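Local structure of formyltransferase (Francisella tularensis subsp. tularensis, 4NV1) at residues Q107-I121 with V150-F162. The protein belongs to the formyltransferase family, pairing a formyl transferase domain with a C-terminal dimerization domain, and binds dTDP-4-amino-4,6-dideoxyglucose. Numbering follows the deposited sequence.
Sequences QVFSIINKLPIGATI and VYAKVQKKEVELF. With 0FX (dTDP-4-amino-4,6-dideoxyglucose), chain I.
Gln107 and Tyr151 meet at a slant in the pocket for dTDP-4-amino-4,6-dideoxyglucose, at the ligand end of a helix-on-sheet packing inside the formyl transferase domain. The helix 147-170 lies over strand 117-123 of the mixed sheet, where the axes of 117-121 and 150-162 approach to 7.2 Å and run 29° from parallel, while helix 106-113 flanks its N-terminal part. With CG lodged between the backbone N and the carbonyl carbon and a second bend at chi2, the Gln107 chain folds past Tyr151 CB and delivers its amide to the ligand. Gln107 NE2 reaches 0FX O3 at 2.9 Å in an almost straight bond (178°), and the same nitrogen is also hydrogen-bonded to Ser147. The Tyr151 ring, its plane 53° from that amide, takes 0FX C4 over one face near the rim; its hydroxyl makes a weak bond to the phosphate oxygen O4P.

Behind this polar front the packing is aliphatic. Val150 sends CG1 to Gln107 CB (3.7 Å) and toward Ile117, and CG2 to Ile111 CD1. Val154 sets both methyls against Gly118 O, CG1 closest at 3.1 Å, a tight fit, and its CG2 meets Ile117 CG1 at 4.0 Å, the two side chains crossing at about a right angle. Ala119 CB rests on Glu158 CG (3.7 Å). The Glu158 carboxylate is hydrogen-bonded through OE1 to His75 NE2, and His75 ND1 bonds the ligand, making Glu158 a second-shell partner of the site. Farther along, Ile121 CD1 presses against the helix backbone, 3.5 Å from Phe162 N, with Leu161 CB alongside. Apolar contacts thus join helix to strand, and from these two segments the ligand receives one straight amide bond and one weak hydroxyl bond, with further bonds coming from His75, Lys77 and Asn222.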
loop_
_atom_site.group_PDB
_atom_site.type_symbol
_atom_site.label_atom_id
_atom_site.label_comp_id
_atom_site.label_asym_id
_atom_site.label_seq_id
_atom_site.Cartn_x
_atom_site.Cartn_y
_atom_site.Cartn_z
ATOM N N GLN A 107 3.884 19.554 1.210
ATOM C CA GLN A 107 3.969 18.411 2.105
ATOM C C GLN A 107 4.735 17.210 1.503
ATOM O O GLN A 107 5.491 16.528 2.205
ATOM C CB GLN A 107 2.633 17.999 2.758
ATOM C CG GLN A 107 1.731 17.101 1.909
ATOM C CD GLN A 107 1.179 17.824 0.745
ATOM O OE1 GLN A 107 1.313 19.051 0.647
ATOM N NE2 GLN A 107 0.476 17.105 -0.135
ATOM N N VAL A 108 4.624 17.002 0.195
ATOM C CA VAL A 108 5.393 15.947 -0.429
ATOM C C VAL A 108 6.871 16.222 -0.235
ATOM O O VAL A 108 7.613 15.380 0.288
ATOM C CB VAL A 108 5.081 15.782 -1.907
ATOM C CG1 VAL A 108 5.982 14.722 -2.499
ATOM C CG2 VAL A 108 3.620 15.420 -2.132
ATOM N N PHE A 109 7.299 17.395 -0.642
ATOM C CA PHE A 109 8.706 17.800 -0.491
ATOM C C PHE A 109 9.141 17.769 0.975
ATOM O O PHE A 109 10.262 17.420 1.233
ATOM C CB PHE A 109 8.955 19.183 -1.145
ATOM C CG PHE A 109 9.025 19.103 -2.623
ATOM C CD1 PHE A 109 7.892 19.230 -3.383
ATOM C CD2 PHE A 109 10.223 18.822 -3.240
ATOM C CE1 PHE A 109 7.961 19.063 -4.748
ATOM C CE2 PHE A 109 10.291 18.618 -4.581
ATOM C CZ PHE A 109 9.155 18.804 -5.345
ATOM N N SER A 110 8.275 18.054 1.935
ATOM C CA SER A 110 8.692 18.059 3.326
ATOM C C SER A 110 8.932 16.646 3.806
ATOM O O SER A 110 9.882 16.384 4.568
ATOM C CB SER A 110 7.755 18.840 4.285
ATOM O OG SER A 110 7.869 20.264 4.254
ATOM N N ILE A 111 8.149 15.700 3.311
ATOM C CA ILE A 111 8.290 14.333 3.792
ATOM C C ILE A 111 9.632 13.817 3.365
ATOM O O ILE A 111 10.314 13.049 4.087
ATOM C CB ILE A 111 7.114 13.411 3.311
ATOM C CG1 ILE A 111 5.838 13.662 4.108
ATOM C CG2 ILE A 111 7.489 11.960 3.589
ATOM C CD1 ILE A 111 4.560 13.173 3.430
ATOM N N ILE A 112 10.016 14.213 2.171
ATOM C CA ILE A 112 11.326 13.863 1.656
ATOM C C ILE A 112 12.525 14.643 2.170
ATOM O O ILE A 112 13.529 14.037 2.563
ATOM C CB ILE A 112 11.327 13.914 0.120
ATOM C CG1 ILE A 112 10.356 12.839 -0.420
ATOM C CG2 ILE A 112 12.746 13.766 -0.445
ATOM C CD1 ILE A 112 9.913 13.061 -1.870
ATOM N N ASN A 113 12.459 15.968 2.092
ATOM C CA ASN A 113 13.610 16.790 2.425
ATOM C C ASN A 113 13.676 17.302 3.834
ATOM O O ASN A 113 14.602 17.945 4.162
ATOM C CB ASN A 113 13.768 17.896 1.388
ATOM C CG ASN A 113 12.723 18.997 1.484
ATOM O OD1 ASN A 113 12.159 19.294 2.529
ATOM N ND2 ASN A 113 12.503 19.639 0.360
ATOM N N LYS A 114 12.716 16.978 4.679
ATOM C CA LYS A 114 12.612 17.345 6.062
ATOM C C LYS A 114 12.552 18.814 6.437
ATOM O O LYS A 114 12.527 19.060 7.617
ATOM C CB LYS A 114 13.653 16.654 6.964
ATOM C CG LYS A 114 14.007 15.251 6.513
ATOM C CD LYS A 114 12.745 14.390 6.557
ATOM C CE LYS A 114 13.015 12.943 6.181
ATOM N NZ LYS A 114 11.736 12.214 6.493
ATOM N N LEU A 115 12.447 19.761 5.497
ATOM C CA LEU A 115 12.046 21.126 5.877
ATOM C C LEU A 115 10.680 21.168 6.563
ATOM O O LEU A 115 9.796 20.369 6.232
ATOM C CB LEU A 115 12.118 22.009 4.638
ATOM C CG LEU A 115 13.582 22.112 4.126
ATOM C CD1 LEU A 115 13.644 23.075 2.953
ATOM C CD2 LEU A 115 14.581 22.553 5.204
ATOM N N PRO A 116 10.491 22.044 7.568
ATOM C CA PRO A 116 9.159 22.187 8.142
ATOM C C PRO A 116 8.007 22.276 7.130
ATOM O O PRO A 116 8.137 22.821 6.044
ATOM C CB PRO A 116 9.255 23.548 8.830
ATOM C CG PRO A 116 10.637 23.532 9.351
ATOM C CD PRO A 116 11.372 23.071 8.119
ATOM N N ILE A 117 6.854 21.849 7.599
ATOM C CA ILE A 117 5.613 21.906 6.827
ATOM C C ILE A 117 4.592 22.347 7.847
ATOM O O ILE A 117 4.687 22.088 9.048
ATOM C CB ILE A 117 5.267 20.489 6.255
ATOM C CG1 ILE A 117 3.948 20.486 5.490
ATOM C CG2 ILE A 117 5.085 19.525 7.421
ATOM C CD1 ILE A 117 3.994 21.272 4.211
ATOM N N GLY A 118 3.561 23.015 7.363
ATOM C CA GLY A 118 2.544 23.564 8.260
ATOM C C GLY A 118 1.621 24.385 7.396
ATOM O O GLY A 118 1.431 24.045 6.170
ATOM N N ALA A 119 0.998 25.389 8.015
ATOM C CA ALA A 119 0.095 26.298 7.276
ATOM C C ALA A 119 0.400 27.770 7.560
ATOM O O ALA A 119 0.747 28.074 8.661
ATOM C CB ALA A 119 -1.360 26.021 7.660
ATOM N N THR A 120 0.267 28.611 6.552
ATOM C CA THR A 120 0.549 29.998 6.607
ATOM C C THR A 120 -0.618 30.786 6.008
ATOM O O THR A 120 -1.205 30.376 4.975
ATOM C CB THR A 120 1.756 30.300 5.722
ATOM O OG1 THR A 120 2.873 29.534 6.127
ATOM C CG2 THR A 120 2.161 31.807 5.805
ATOM N N ILE A 121 -0.940 31.893 6.684
ATOM C CA ILE A 121 -1.760 32.985 6.149
ATOM C C ILE A 121 -0.917 34.212 6.032
ATOM O O ILE A 121 -0.240 34.647 6.987
ATOM C CB ILE A 121 -2.931 33.301 7.065
ATOM C CG1 ILE A 121 -3.737 32.054 7.336
ATOM C CG2 ILE A 121 -3.774 34.411 6.450
ATOM C CD1 ILE A 121 -4.734 32.146 8.453
ATOM N N VAL A 150 -0.751 14.172 5.885
ATOM C CA VAL A 150 -0.096 15.418 6.237
ATOM C C VAL A 150 -0.853 16.564 5.592
ATOM O O VAL A 150 -1.090 17.548 6.261
ATOM C CB VAL A 150 1.390 15.468 5.793
ATOM C CG1 VAL A 150 1.966 16.847 6.165
ATOM C CG2 VAL A 150 2.132 14.339 6.505
ATOM N N TYR A 151 -1.329 16.417 4.351
ATOM C CA TYR A 151 -2.117 17.431 3.717
ATOM C C TYR A 151 -3.354 17.665 4.553
ATOM O O TYR A 151 -3.812 18.828 4.704
ATOM C CB TYR A 151 -2.530 16.983 2.328
ATOM C CG TYR A 151 -3.477 17.865 1.518
ATOM C CD1 TYR A 151 -2.975 18.870 0.692
ATOM C CD2 TYR A 151 -4.842 17.608 1.465
ATOM C CE1 TYR A 151 -3.800 19.641 -0.109
ATOM C CE2 TYR A 151 -5.687 18.362 0.641
ATOM C CZ TYR A 151 -5.154 19.397 -0.129
ATOM O OH TYR A 151 -5.928 20.183 -0.966
ATOM N N ALA A 152 -3.970 16.602 5.048
ATOM C CA ALA A 152 -5.202 16.798 5.820
ATOM C C ALA A 152 -4.979 17.460 7.187
ATOM O O ALA A 152 -5.869 18.171 7.621
ATOM C CB ALA A 152 -5.973 15.509 6.029
ATOM N N LYS A 153 -3.848 17.215 7.854
ATOM C CA LYS A 153 -3.487 17.994 9.049
ATOM C C LYS A 153 -3.274 19.445 8.700
ATOM O O LYS A 153 -3.633 20.290 9.508
ATOM C CB LYS A 153 -2.198 17.513 9.756
ATOM C CG LYS A 153 -2.483 16.525 10.864
ATOM C CD LYS A 153 -1.529 15.335 10.890
ATOM C CE LYS A 153 -0.112 15.794 10.968
ATOM N NZ LYS A 153 0.644 14.933 11.900
ATOM N N VAL A 154 -2.667 19.715 7.550
ATOM C CA VAL A 154 -2.286 21.069 7.151
ATOM C C VAL A 154 -3.570 21.851 6.874
ATOM O O VAL A 154 -3.790 22.947 7.426
ATOM C CB VAL A 154 -1.275 21.062 6.000
ATOM C CG1 VAL A 154 -1.120 22.402 5.337
ATOM C CG2 VAL A 154 0.105 20.647 6.559
ATOM N N GLN A 155 -4.488 21.182 6.200
ATOM C CA GLN A 155 -5.753 21.789 5.828
ATOM C C GLN A 155 -6.549 22.184 7.020
ATOM O O GLN A 155 -6.991 23.321 7.134
ATOM C CB GLN A 155 -6.541 20.921 4.836
ATOM C CG GLN A 155 -7.564 21.668 4.047
ATOM C CD GLN A 155 -8.200 20.815 2.941
ATOM O OE1 GLN A 155 -9.272 20.254 3.144
ATOM N NE2 GLN A 155 -7.553 20.718 1.795
ATOM N N LYS A 156 -6.730 21.284 7.955
ATOM C CA LYS A 156 -7.325 21.621 9.225
ATOM C C LYS A 156 -6.608 22.731 10.008
ATOM O O LYS A 156 -7.230 23.565 10.677
ATOM C CB LYS A 156 -7.267 20.348 10.050
ATOM C CG LYS A 156 -8.035 20.387 11.349
ATOM C CD LYS A 156 -8.553 18.992 11.679
ATOM C CE LYS A 156 -9.308 18.374 10.495
ATOM N NZ LYS A 156 -8.857 16.987 10.134
ATOM N N LYS A 157 -5.286 22.789 9.927
ATOM C CA LYS A 157 -4.574 23.864 10.635
ATOM C C LYS A 157 -4.918 25.204 9.952
ATOM O O LYS A 157 -5.228 26.206 10.582
ATOM C CB LYS A 157 -3.077 23.563 10.608
ATOM C CG LYS A 157 -2.215 24.633 11.275
ATOM C CD LYS A 157 -2.564 24.756 12.757
ATOM C CE LYS A 157 -2.167 23.535 13.543
ATOM N NZ LYS A 157 -2.885 23.603 14.837
ATOM N N GLU A 158 -4.936 25.187 8.635
ATOM C CA GLU A 158 -5.327 26.317 7.819
ATOM C C GLU A 158 -6.604 26.912 8.289
ATOM O O GLU A 158 -6.596 28.091 8.519
ATOM C CB GLU A 158 -5.555 25.976 6.368
ATOM C CG GLU A 158 -4.313 25.864 5.496
ATOM C CD GLU A 158 -4.692 25.419 4.087
ATOM O OE1 GLU A 158 -5.130 24.244 3.974
ATOM O OE2 GLU A 158 -4.548 26.196 3.100
ATOM N N VAL A 159 -7.665 26.104 8.385
ATOM C CA VAL A 159 -8.980 26.550 8.845
ATOM C C VAL A 159 -9.051 27.020 10.308
ATOM O O VAL A 159 -9.675 28.046 10.645
ATOM C CB VAL A 159 -10.011 25.456 8.554
ATOM C CG1 VAL A 159 -11.325 25.833 9.174
ATOM C CG2 VAL A 159 -10.175 25.320 7.043
ATOM N N GLU A 160 -8.324 26.331 11.173
ATOM C CA GLU A 160 -8.133 26.801 12.537
ATOM C C GLU A 160 -7.365 28.126 12.656
ATOM O O GLU A 160 -7.752 29.024 13.410
ATOM C CB GLU A 160 -7.511 25.671 13.351
ATOM C CG GLU A 160 -7.139 26.120 14.742
ATOM C CD GLU A 160 -6.013 25.297 15.357
ATOM O OE1 GLU A 160 -5.732 25.596 16.532
ATOM O OE2 GLU A 160 -5.396 24.415 14.704
ATOM N N LEU A 161 -6.348 28.323 11.830
ATOM C CA LEU A 161 -5.619 29.589 11.853
ATOM C C LEU A 161 -6.462 30.731 11.270
ATOM O O LEU A 161 -6.497 31.824 11.779
ATOM C CB LEU A 161 -4.302 29.515 11.114
ATOM C CG LEU A 161 -3.254 28.573 11.708
ATOM C CD1 LEU A 161 -2.002 28.733 10.894
ATOM C CD2 LEU A 161 -2.776 28.866 13.125
ATOM N N PHE A 162 -7.271 30.449 10.259
ATOM C CA PHE A 162 -8.087 31.501 9.655
ATOM C C PHE A 162 -9.201 31.899 10.622
ATOM O O PHE A 162 -9.566 33.081 10.764
ATOM C CB PHE A 162 -8.657 30.952 8.349
ATOM C CG PHE A 162 -9.620 31.866 7.675
ATOM C CD1 PHE A 162 -9.164 32.962 6.991
ATOM C CD2 PHE A 162 -10.952 31.588 7.658
ATOM C CE1 PHE A 162 -10.049 33.806 6.328
ATOM C CE2 PHE A 162 -11.858 32.429 7.041
ATOM C CZ PHE A 162 -11.403 33.541 6.366
HETATM O O4P 0FX I . -4.665 21.927 -3.062
HETATM P P2 0FX I . -5.936 21.746 -3.933
HETATM O O3P 0FX I . -7.335 21.426 -3.455
HETATM O O1G 0FX I . -5.774 22.431 -5.360
HETATM C C1G 0FX I . -5.736 23.832 -5.497
HETATM C C2G 0FX I . -5.466 23.938 -6.990
HETATM O O2G 0FX I . -6.246 22.999 -7.736
HETATM C C3G 0FX I . -4.004 23.700 -7.310
HETATM O O3G 0FX I . -3.926 24.043 -8.710
HETATM C C4G 0FX I . -3.147 24.574 -6.373
HETATM N N4A 0FX I . -1.724 24.493 -6.669
HETATM C C5G 0FX I . -3.382 24.265 -4.890
HETATM C C6G 0FX I . -2.567 25.185 -3.989
HETATM O O5G 0FX I . -4.775 24.457 -4.637
HETATM O OPP 0FX I . -6.146 20.357 -4.687
HETATM P P 0FX I . -5.225 19.374 -5.518
HETATM O O1P 0FX I . -4.867 19.813 -6.923
HETATM O O2P 0FX I . -6.084 18.188 -5.095
HETATM O O5 0FX I . -3.886 19.033 -4.684
HETATM C C5 0FX I . -4.051 18.535 -3.351
HETATM C C4 0FX I . -3.008 17.487 -3.006
HETATM O O4 0FX I . -3.316 16.279 -3.677
HETATM C C3 0FX I . -1.596 17.797 -3.404
HETATM O O3 0FX I . -0.849 18.427 -2.352
HETATM C C2 0FX I . -0.970 16.412 -3.570
HETATM C C1 0FX I . -2.154 15.571 -4.047
HETATM N N11 0FX I . -2.018 15.299 -5.481
HETATM C C61 0FX I . -2.583 16.135 -6.378
HETATM C C51 0FX I . -2.440 15.892 -7.727
HETATM C C5A 0FX I . -2.980 16.775 -8.834
HETATM C C21 0FX I . -1.336 14.206 -5.881
HETATM O O21 0FX I . -0.802 13.328 -5.008
HETATM N N31 0FX I . -1.212 13.886 -7.173
HETATM C C41 0FX I . -1.771 14.739 -8.058
HETATM O O41 0FX I . -1.655 14.539 -9.366
#